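Local coordinates for protein cleavage and polyadenylation specificity factor 100 KD subunit (Methanosarcina mazei, PDB 2XR1) that probably terminates transcription by cleaving nascent RNA at the RNA polymerase exit channel, acting as a homodimeric nuclease with two zinc ions, at residues I242-H245 with D249-G252; I211-N216 with M223-Y228; L275-Q280 with K303-T308. One frame throughout, in Å; residues are numbered along the deposited sequence.

Contact 1 of 3, residues I242-H245 with D249-G252; sequences IVTH and DHQG. With ZN (zinc ion), chain F; ZN (zinc ion), chain E.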
loop_
_atom_site.group_PDB
_atom_site.type_symbol
_atom_site.label_atom_id
_atom_site.label_comp_id
_atom_site.label_asym_id
_atom_site.label_seq_id
_atom_site.Cartn_x
_atom_site.Cartn_y
_atom_site.Cartn_z
ATOM N N ILE B 242 9.891 6.836 -13.731
ATOM C CA ILE B 242 10.201 8.188 -14.125
ATOM C C ILE B 242 11.318 8.739 -13.247
ATOM O O ILE B 242 11.269 8.634 -12.045
ATOM C CB ILE B 242 8.961 9.064 -14.095
ATOM C CG1 ILE B 242 8.110 8.783 -15.340
ATOM C CG2 ILE B 242 9.321 10.535 -14.137
ATOM C CD1 ILE B 242 7.246 7.585 -15.276
ATOM N N VAL B 243 12.328 9.326 -13.851
ATOM C CA VAL B 243 13.388 9.993 -13.118
ATOM C C VAL B 243 13.168 11.499 -13.318
ATOM O O VAL B 243 13.196 12.018 -14.444
ATOM C CB VAL B 243 14.769 9.557 -13.636
ATOM C CG1 VAL B 243 15.844 10.326 -12.955
ATOM C CG2 VAL B 243 14.987 8.013 -13.469
ATOM N N THR B 244 12.955 12.198 -12.218
ATOM C CA THR B 244 12.599 13.597 -12.269
ATOM C C THR B 244 13.816 14.474 -12.560
ATOM O O THR B 244 13.693 15.476 -13.256
ATOM C CB THR B 244 11.999 14.047 -10.949
ATOM O OG1 THR B 244 12.963 13.818 -9.942
ATOM C CG2 THR B 244 10.745 13.290 -10.601
ATOM N N HIS B 245 14.981 14.101 -12.026
ATOM C CA HIS B 245 16.220 14.804 -12.336
ATOM C C HIS B 245 17.390 13.932 -11.908
ATOM O O HIS B 245 17.196 12.901 -11.286
ATOM C CB HIS B 245 16.305 16.209 -11.695
ATOM C CG HIS B 245 16.343 16.220 -10.200
ATOM N ND1 HIS B 245 15.250 15.902 -9.417
ATOM C CD2 HIS B 245 17.336 16.557 -9.338
ATOM C CE1 HIS B 245 15.578 16.034 -8.141
ATOM N NE2 HIS B 245 16.828 16.453 -8.065
ATOM N N ASP B 249 20.002 11.194 -5.140
ATOM C CA ASP B 249 18.913 10.947 -4.200
ATOM C C ASP B 249 17.602 10.787 -4.933
ATOM O O ASP B 249 16.590 10.734 -4.281
ATOM C CB ASP B 249 18.831 12.063 -3.114
ATOM C CG ASP B 249 18.431 13.469 -3.678
ATOM O OD1 ASP B 249 19.159 13.972 -4.564
ATOM O OD2 ASP B 249 17.420 14.109 -3.246
ATOM N N HIS B 250 17.612 10.778 -6.274
ATOM C CA HIS B 250 16.412 10.499 -7.080
ATOM C C HIS B 250 16.511 9.398 -8.179
ATOM O O HIS B 250 15.474 8.885 -8.642
ATOM C CB HIS B 250 15.954 11.776 -7.754
ATOM C CG HIS B 250 15.580 12.855 -6.791
ATOM N ND1 HIS B 250 14.271 13.164 -6.472
ATOM C CD2 HIS B 250 16.352 13.681 -6.058
ATOM C CE1 HIS B 250 14.269 14.136 -5.581
ATOM N NE2 HIS B 250 15.514 14.465 -5.304
ATOM N N GLN B 251 17.732 9.118 -8.648
ATOM C CA GLN B 251 18.003 8.110 -9.674
ATOM C C GLN B 251 18.987 7.023 -9.204
ATOM O O GLN B 251 19.090 5.947 -9.801
ATOM C CB GLN B 251 18.525 8.764 -10.955
ATOM C CG GLN B 251 19.761 9.754 -10.843
ATOM C CD GLN B 251 21.122 9.063 -10.756
ATOM O OE1 GLN B 251 21.222 7.829 -10.801
ATOM N NE2 GLN B 251 22.181 9.847 -10.628
ATOM N N GLY B 252 19.693 7.282 -8.120
ATOM C CA GLY B 252 20.813 6.436 -7.755
ATOM C C GLY B 252 20.594 4.939 -7.588
ATOM O O GLY B 252 21.527 4.173 -7.720
HETATM ZN ZN ZN F . 16.486 15.837 -3.984
HETATM ZN ZN ZN E . 17.828 17.485 -6.414
#

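Contact 2 of 3, residues I211-N216 with M223-Y228; sequences IDCGVN and MTPYLY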
loop_
_atom_site.group_PDB
_atom_site.type_symbol
_atom_site.label_atom_id
_atom_site.label_comp_id
_atom_site.label_asym_id
_atom_site.label_seq_id
_atom_site.Cartn_x
_atom_site.Cartn_y
_atom_site.Cartn_z
ATOM N N ILE B 211 7.812 6.809 -9.554
ATOM C CA ILE B 211 8.492 8.060 -9.734
ATOM C C ILE B 211 9.700 8.088 -8.792
ATOM O O ILE B 211 9.546 8.040 -7.571
ATOM C CB ILE B 211 7.586 9.268 -9.497
ATOM C CG1 ILE B 211 6.457 9.316 -10.536
ATOM C CG2 ILE B 211 8.409 10.578 -9.587
ATOM C CD1 ILE B 211 5.092 8.709 -10.124
ATOM N N ASP B 212 10.887 8.175 -9.393
ATOM C CA ASP B 212 12.178 8.222 -8.702
ATOM C C ASP B 212 12.506 6.908 -7.965
ATOM O O ASP B 212 11.629 6.115 -7.637
ATOM C CB ASP B 212 12.318 9.461 -7.780
ATOM C CG ASP B 212 12.486 10.799 -8.573
ATOM O OD1 ASP B 212 12.835 10.718 -9.788
ATOM O OD2 ASP B 212 12.290 11.943 -7.989
ATOM N N CYS B 213 13.798 6.677 -7.760
ATOM C CA CYS B 213 14.264 5.653 -6.913
ATOM C C CYS B 213 15.652 5.976 -6.406
ATOM O O CYS B 213 16.617 5.487 -6.963
ATOM C CB CYS B 213 14.276 4.359 -7.655
ATOM S SG CYS B 213 14.475 3.015 -6.505
ATOM N N GLY B 214 15.738 6.763 -5.316
ATOM C CA GLY B 214 16.994 7.379 -4.894
ATOM C C GLY B 214 17.832 6.619 -3.907
ATOM O O GLY B 214 17.382 5.640 -3.343
ATOM N N VAL B 215 19.063 7.080 -3.695
ATOM C CA VAL B 215 19.896 6.611 -2.601
ATOM C C VAL B 215 19.592 7.432 -1.378
ATOM O O VAL B 215 19.107 8.530 -1.496
ATOM C CB VAL B 215 21.418 6.760 -2.882
ATOM C CG1 VAL B 215 21.835 5.914 -4.033
ATOM C CG2 VAL B 215 21.769 8.211 -3.141
ATOM N N ASN B 216 19.894 6.920 -0.196
ATOM C CA ASN B 216 19.747 7.726 0.995
ATOM C C ASN B 216 20.856 8.792 1.071
ATOM O O ASN B 216 21.980 8.613 0.559
ATOM C CB ASN B 216 19.777 6.873 2.284
ATOM C CG ASN B 216 19.030 7.542 3.448
ATOM O OD1 ASN B 216 18.020 8.218 3.239
ATOM N ND2 ASN B 216 19.519 7.370 4.648
ATOM N N MET B 223 20.965 2.530 3.337
ATOM C CA MET B 223 19.478 2.608 3.386
ATOM C C MET B 223 18.793 2.895 2.039
ATOM O O MET B 223 19.034 3.889 1.388
ATOM C CB MET B 223 19.034 3.671 4.407
ATOM C CG MET B 223 17.931 3.230 5.376
ATOM S SD MET B 223 17.559 4.447 6.729
ATOM C CE MET B 223 18.355 3.670 8.157
ATOM N N THR B 224 17.924 1.992 1.634
ATOM C CA THR B 224 17.252 2.090 0.374
ATOM C C THR B 224 15.796 2.443 0.613
ATOM O O THR B 224 15.325 2.419 1.730
ATOM C CB THR B 224 17.305 0.735 -0.342
ATOM O OG1 THR B 224 16.490 -0.197 0.369
ATOM C CG2 THR B 224 18.729 0.200 -0.411
ATOM N N PRO B 225 15.074 2.792 -0.441
ATOM C CA PRO B 225 13.629 2.829 -0.297
ATOM C C PRO B 225 13.080 1.420 0.026
ATOM O O PRO B 225 13.794 0.424 -0.140
ATOM C CB PRO B 225 13.160 3.273 -1.656
ATOM C CG PRO B 225 14.338 3.923 -2.279
ATOM C CD PRO B 225 15.528 3.276 -1.743
ATOM N N TYR B 226 11.841 1.354 0.512
ATOM C CA TYR B 226 11.220 0.068 0.807
ATOM C C TYR B 226 10.772 -0.617 -0.494
ATOM O O TYR B 226 9.590 -0.660 -0.818
ATOM C CB TYR B 226 10.028 0.226 1.787
ATOM C CG TYR B 226 10.406 0.762 3.139
ATOM C CD1 TYR B 226 10.828 -0.066 4.122
ATOM C CD2 TYR B 226 10.382 2.115 3.393
ATOM C CE1 TYR B 226 11.224 0.444 5.365
ATOM C CE2 TYR B 226 10.765 2.625 4.590
ATOM C CZ TYR B 226 11.183 1.804 5.561
ATOM O OH TYR B 226 11.539 2.316 6.757
ATOM N N LEU B 227 11.732 -1.164 -1.228
ATOM C CA LEU B 227 11.447 -1.786 -2.510
ATOM C C LEU B 227 10.914 -3.217 -2.375
ATOM O O LEU B 227 10.498 -3.774 -3.387
ATOM C CB LEU B 227 12.689 -1.804 -3.395
ATOM C CG LEU B 227 13.257 -0.457 -3.831
ATOM C CD1 LEU B 227 14.558 -0.615 -4.655
ATOM C CD2 LEU B 227 12.196 0.370 -4.601
ATOM N N TYR B 228 10.882 -3.804 -1.174
ATOM C CA TYR B 228 10.652 -5.254 -1.053
ATOM C C TYR B 228 9.186 -5.583 -0.672
ATOM O O TYR B 228 8.870 -6.715 -0.319
ATOM C CB TYR B 228 11.705 -5.883 -0.111
ATOM C CG TYR B 228 13.122 -5.489 -0.535
ATOM C CD1 TYR B 228 13.667 -4.267 -0.143
ATOM C CD2 TYR B 228 13.884 -6.299 -1.386
ATOM C CE1 TYR B 228 14.936 -3.878 -0.550
ATOM C CE2 TYR B 228 15.159 -5.912 -1.799
ATOM C CZ TYR B 228 15.674 -4.701 -1.378
ATOM O OH TYR B 228 16.927 -4.291 -1.767
#

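Contact 3 of 3, residues L275-Q280 with K303-T308; sequences LMVLLQ and KTLKHT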
loop_
_atom_site.group_PDB
_atom_site.type_symbol
_atom_site.label_atom_id
_atom_site.label_comp_id
_atom_site.label_asym_id
_atom_site.label_seq_id
_atom_site.Cartn_x
_atom_site.Cartn_y
_atom_site.Cartn_z
ATOM N N LEU B 275 23.429 12.891 -17.345
ATOM C CA LEU B 275 23.926 13.138 -16.002
ATOM C C LEU B 275 23.794 11.886 -15.170
ATOM O O LEU B 275 24.723 11.524 -14.474
ATOM C CB LEU B 275 23.205 14.307 -15.355
ATOM C CG LEU B 275 23.485 15.659 -16.017
ATOM C CD1 LEU B 275 22.451 16.761 -15.670
ATOM C CD2 LEU B 275 24.911 16.037 -15.719
ATOM N N MET B 276 22.665 11.202 -15.289
ATOM C CA MET B 276 22.378 10.001 -14.537
ATOM C C MET B 276 23.461 8.937 -14.771
ATOM O O MET B 276 23.932 8.290 -13.831
ATOM C CB MET B 276 21.024 9.451 -14.970
ATOM C CG MET B 276 20.732 8.022 -14.505
ATOM S SD MET B 276 18.951 7.646 -14.699
ATOM C CE MET B 276 18.832 7.375 -16.479
ATOM N N VAL B 277 23.847 8.738 -16.029
ATOM C CA VAL B 277 24.902 7.774 -16.321
ATOM C C VAL B 277 26.221 8.206 -15.664
ATOM O O VAL B 277 26.935 7.398 -15.058
ATOM C CB VAL B 277 25.069 7.567 -17.862
ATOM C CG1 VAL B 277 26.415 6.921 -18.219
ATOM C CG2 VAL B 277 23.905 6.710 -18.378
ATOM N N LEU B 278 26.527 9.489 -15.785
ATOM C CA LEU B 278 27.765 10.036 -15.215
ATOM C C LEU B 278 27.807 9.835 -13.724
ATOM O O LEU B 278 28.780 9.290 -13.178
ATOM C CB LEU B 278 27.860 11.530 -15.492
ATOM C CG LEU B 278 29.149 12.176 -15.022
ATOM C CD1 LEU B 278 30.295 11.608 -15.807
ATOM C CD2 LEU B 278 29.061 13.652 -15.176
ATOM N N LEU B 279 26.751 10.282 -13.056
ATOM C CA LEU B 279 26.717 10.191 -11.610
ATOM C C LEU B 279 26.639 8.761 -11.112
ATOM O O LEU B 279 27.202 8.462 -10.092
ATOM C CB LEU B 279 25.552 10.981 -11.032
ATOM C CG LEU B 279 25.576 12.489 -11.221
ATOM C CD1 LEU B 279 24.282 13.087 -10.653
ATOM C CD2 LEU B 279 26.854 13.089 -10.620
ATOM N N GLN B 280 25.939 7.889 -11.814
ATOM C CA GLN B 280 25.837 6.508 -11.385
ATOM C C GLN B 280 27.181 5.793 -11.461
ATOM O O GLN B 280 27.622 5.178 -10.481
ATOM C CB GLN B 280 24.774 5.770 -12.193
ATOM C CG GLN B 280 23.326 6.120 -11.793
ATOM C CD GLN B 280 22.280 5.427 -12.649
ATOM O OE1 GLN B 280 22.612 4.693 -13.554
ATOM N NE2 GLN B 280 21.010 5.651 -12.351
ATOM N N LYS B 303 22.427 -1.616 -18.476
ATOM C CA LYS B 303 21.083 -2.116 -18.646
ATOM C C LYS B 303 20.049 -1.010 -18.463
ATOM O O LYS B 303 19.049 -0.983 -19.176
ATOM C CB LYS B 303 20.816 -3.245 -17.660
ATOM C CG LYS B 303 19.577 -4.068 -18.010
ATOM C CD LYS B 303 19.546 -5.392 -17.258
ATOM C CE LYS B 303 18.594 -6.405 -17.901
ATOM N NZ LYS B 303 17.268 -5.810 -18.280
ATOM N N THR B 304 20.278 -0.101 -17.512
ATOM C CA THR B 304 19.368 0.997 -17.301
ATOM C C THR B 304 19.365 1.940 -18.501
ATOM O O THR B 304 18.302 2.504 -18.845
ATOM C CB THR B 304 19.775 1.840 -16.087
ATOM O OG1 THR B 304 19.735 1.024 -14.921
ATOM C CG2 THR B 304 18.877 3.036 -15.897
ATOM N N LEU B 305 20.541 2.163 -19.097
ATOM C CA LEU B 305 20.636 3.083 -20.220
ATOM C C LEU B 305 19.938 2.493 -21.453
ATOM O O LEU B 305 19.310 3.213 -22.203
ATOM C CB LEU B 305 22.102 3.409 -20.513
ATOM C CG LEU B 305 22.471 4.297 -21.695
ATOM C CD1 LEU B 305 21.855 5.670 -21.563
ATOM C CD2 LEU B 305 24.003 4.386 -21.794
ATOM N N LYS B 306 20.051 1.182 -21.660
ATOM C CA LYS B 306 19.372 0.503 -22.774
ATOM C C LYS B 306 17.874 0.613 -22.631
ATOM O O LYS B 306 17.134 0.470 -23.599
ATOM C CB LYS B 306 19.716 -0.986 -22.812
ATOM C CG LYS B 306 21.011 -1.268 -23.448
ATOM C CD LYS B 306 21.247 -2.765 -23.666
ATOM C CE LYS B 306 21.861 -3.446 -22.437
ATOM N NZ LYS B 306 22.704 -4.580 -22.803
ATOM N N HIS B 307 17.412 0.843 -21.408
ATOM C CA HIS B 307 15.987 1.002 -21.170
ATOM C C HIS B 307 15.593 2.433 -20.968
ATOM O O HIS B 307 14.445 2.695 -20.639
ATOM C CB HIS B 307 15.575 0.171 -19.939
ATOM C CG HIS B 307 15.636 -1.302 -20.166
ATOM N ND1 HIS B 307 16.825 -1.987 -20.249
ATOM C CD2 HIS B 307 14.656 -2.218 -20.342
ATOM C CE1 HIS B 307 16.577 -3.270 -20.483
ATOM N NE2 HIS B 307 15.265 -3.440 -20.529
ATOM N N THR B 308 16.497 3.381 -21.138
ATOM C CA THR B 308 16.100 4.753 -20.932
ATOM C C THR B 308 15.520 5.362 -22.218
ATOM O O THR B 308 16.114 5.256 -23.299
ATOM C CB THR B 308 17.256 5.630 -20.438
ATOM O OG1 THR B 308 17.822 5.055 -19.258
ATOM C CG2 THR B 308 16.768 7.045 -20.099
#

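Contact 1 of 3, residues I242-H245 with D249-G252
H245 and H250 meet beside the two zinc ions, and each histidine binds a different one. H245 NE2 lies 2.2 Å from the zinc ion of chain E. H250 NE2 and D249 OD2 each lie 2.1 Å from the zinc ion of chain F. H247, H332 and D355 complete the first site; D355, which bridges the two metals, and H607 complete the second. H245, H247, D249 and H250 form the HxHxDH signature of the metallo-beta-lactamase superfamily.

The two imidazoles also pack on each other. H245 CE1 sits over the centre of one face of the H250 ring, 3.1 Å above its plane. The ring planes are turned by 48°, which is neither a parallel stack nor edge-to-face.

A second shell fixes how the rings are turned. H245 ND1 donates to T244 OG1 (3.1 Å, N-H...O angle 143°). With chi1 at 59°, T244 OG1 lies where both H245 ND1 and D212 OD2 reach it. D212 OD2 is also hydrogen-bonded to H250 ND1, so one carboxylate oxygen serves both sides of the contact.

Farther from the metals, V243 CG1 packs against Q251 CB at 3.7 Å. Q251 OE1 is hydrogen-bonded to Q280 NE2 of helix 270-290. V243 also rests on strand 266-268, and I242 on strand 208-211. The contact thus joins the C-terminal end of strand 240-242 to helix 248-251, with helix 270-290 packed alongside.

Contact 2 of 3, residues I211-N216 with M223-Y228
From C213 to N216 and from M223 to L227 the two segments run in nearly opposite directions, 159° apart, and come closest where N216 CA is 5.7 Å from M223 CA. They are the two arms of a long loop after strand 208-211 in the metallo-beta-lactamase fold. Neither arm is a regular strand; side chains and backbone carbonyls pack between them.

At the inner end, C213 SG stands anti to its own backbone N (chi1 -166°) and points nearly at L227 CD1, 4.1 Å away, with L227 CD2 at 4.0 Å. The P225 ring flanks the same sulfur. C199 touches C213, P225 and L227 from strand 199-203, and L257 of helix 254-259 covers C213 and L227, so this end is a buried apolar cluster.

In the middle, the carbonyl of G214 faces the proline ring, with G214 O 3.4 Å from P225 CD. At the open end, N216 and M223 lie side by side and point the same way. N216 CB is 3.2 Å from M223 O. N216 ND2 passes M223 CB at 3.7 Å, but its hydrogen bond goes to the carbonyl of D220, within the same loop.

An inverse gamma turn centres on Y226, whose ring meets W183 of the second subunit with planes about 90° apart. P225 O accepts the weak L227 N bond of this turn, and also the T224 OG1 hydroxyl at 2.8 Å.

Contact 3 of 3, residues L275-Q280 with K303-T308
M276 reaches T308 through an extended chain with one late bend. Its chi1 of 166° sets CG anti to the backbone N, chi2 is also extended, and chi3 of 76° then folds CE across toward the other helix. The contact is packing in the metallo-beta-lactamase domain. Helix 270-290 lies against the last turn of helix 299-306 and against T308, where the chain enters the edge strand 308-310.

M276 and T308 meet tip to tip. M276 CE is 3.8 Å from T308 OG1 and 4.2 Å from T308 CG2. The methyl of T304, four residues earlier and still in the helix, lies near the same methionine tip. M276 CE is therefore met by two threonines, one in the helix and one just past it.

The second pair is purely apolar. V277 CG2 lies 3.9 Å from L305 CD1 and 4.1 Å from L305 CD2, so a single valine methyl meets the forked end of the leucine. The two side chains cross at about a right angle. L305 also packs on F154 and M155 of helix 146-157, so this pair extends to a third helix.

T304 OG1 bonds back to the carbonyl of M300 within its own helix, and the methyl of T304 is the branch that approaches M276. Just past the helix, H307 ND1 donates to K303 O at 2.7 Å. R162 binds the carbonyls of K306 and T308, which ties this turn to helix 159-173.

The hydroxyl that meets the methionine methyl is used as well. T308 OG1 donates to T304 O at 2.6 Å, from above the carbonyl plane and 38° out of it.

Overall arrangement
From the N terminus, contact 2 comes first and closes the loop that leaves strand 208-211. Contact 1 follows strand 240-242 and closes the short turn into helix 248-251. Contact 3 comes last and pairs helix 270-290 with helix 299-306, at the start of strand 308-310. The three are in series; none nests or crosses. Contact 1 lies between the others in space. It meets contact 2 through I242 O and D212 N (2.7 Å) and contact 3 through Q251 OE1 and Q280 NE2 (2.7 Å), both probable hydrogen bonds. Contacts 2 and 3 do not touch. Together they link one sheet, the zinc site and the helices packed beside it.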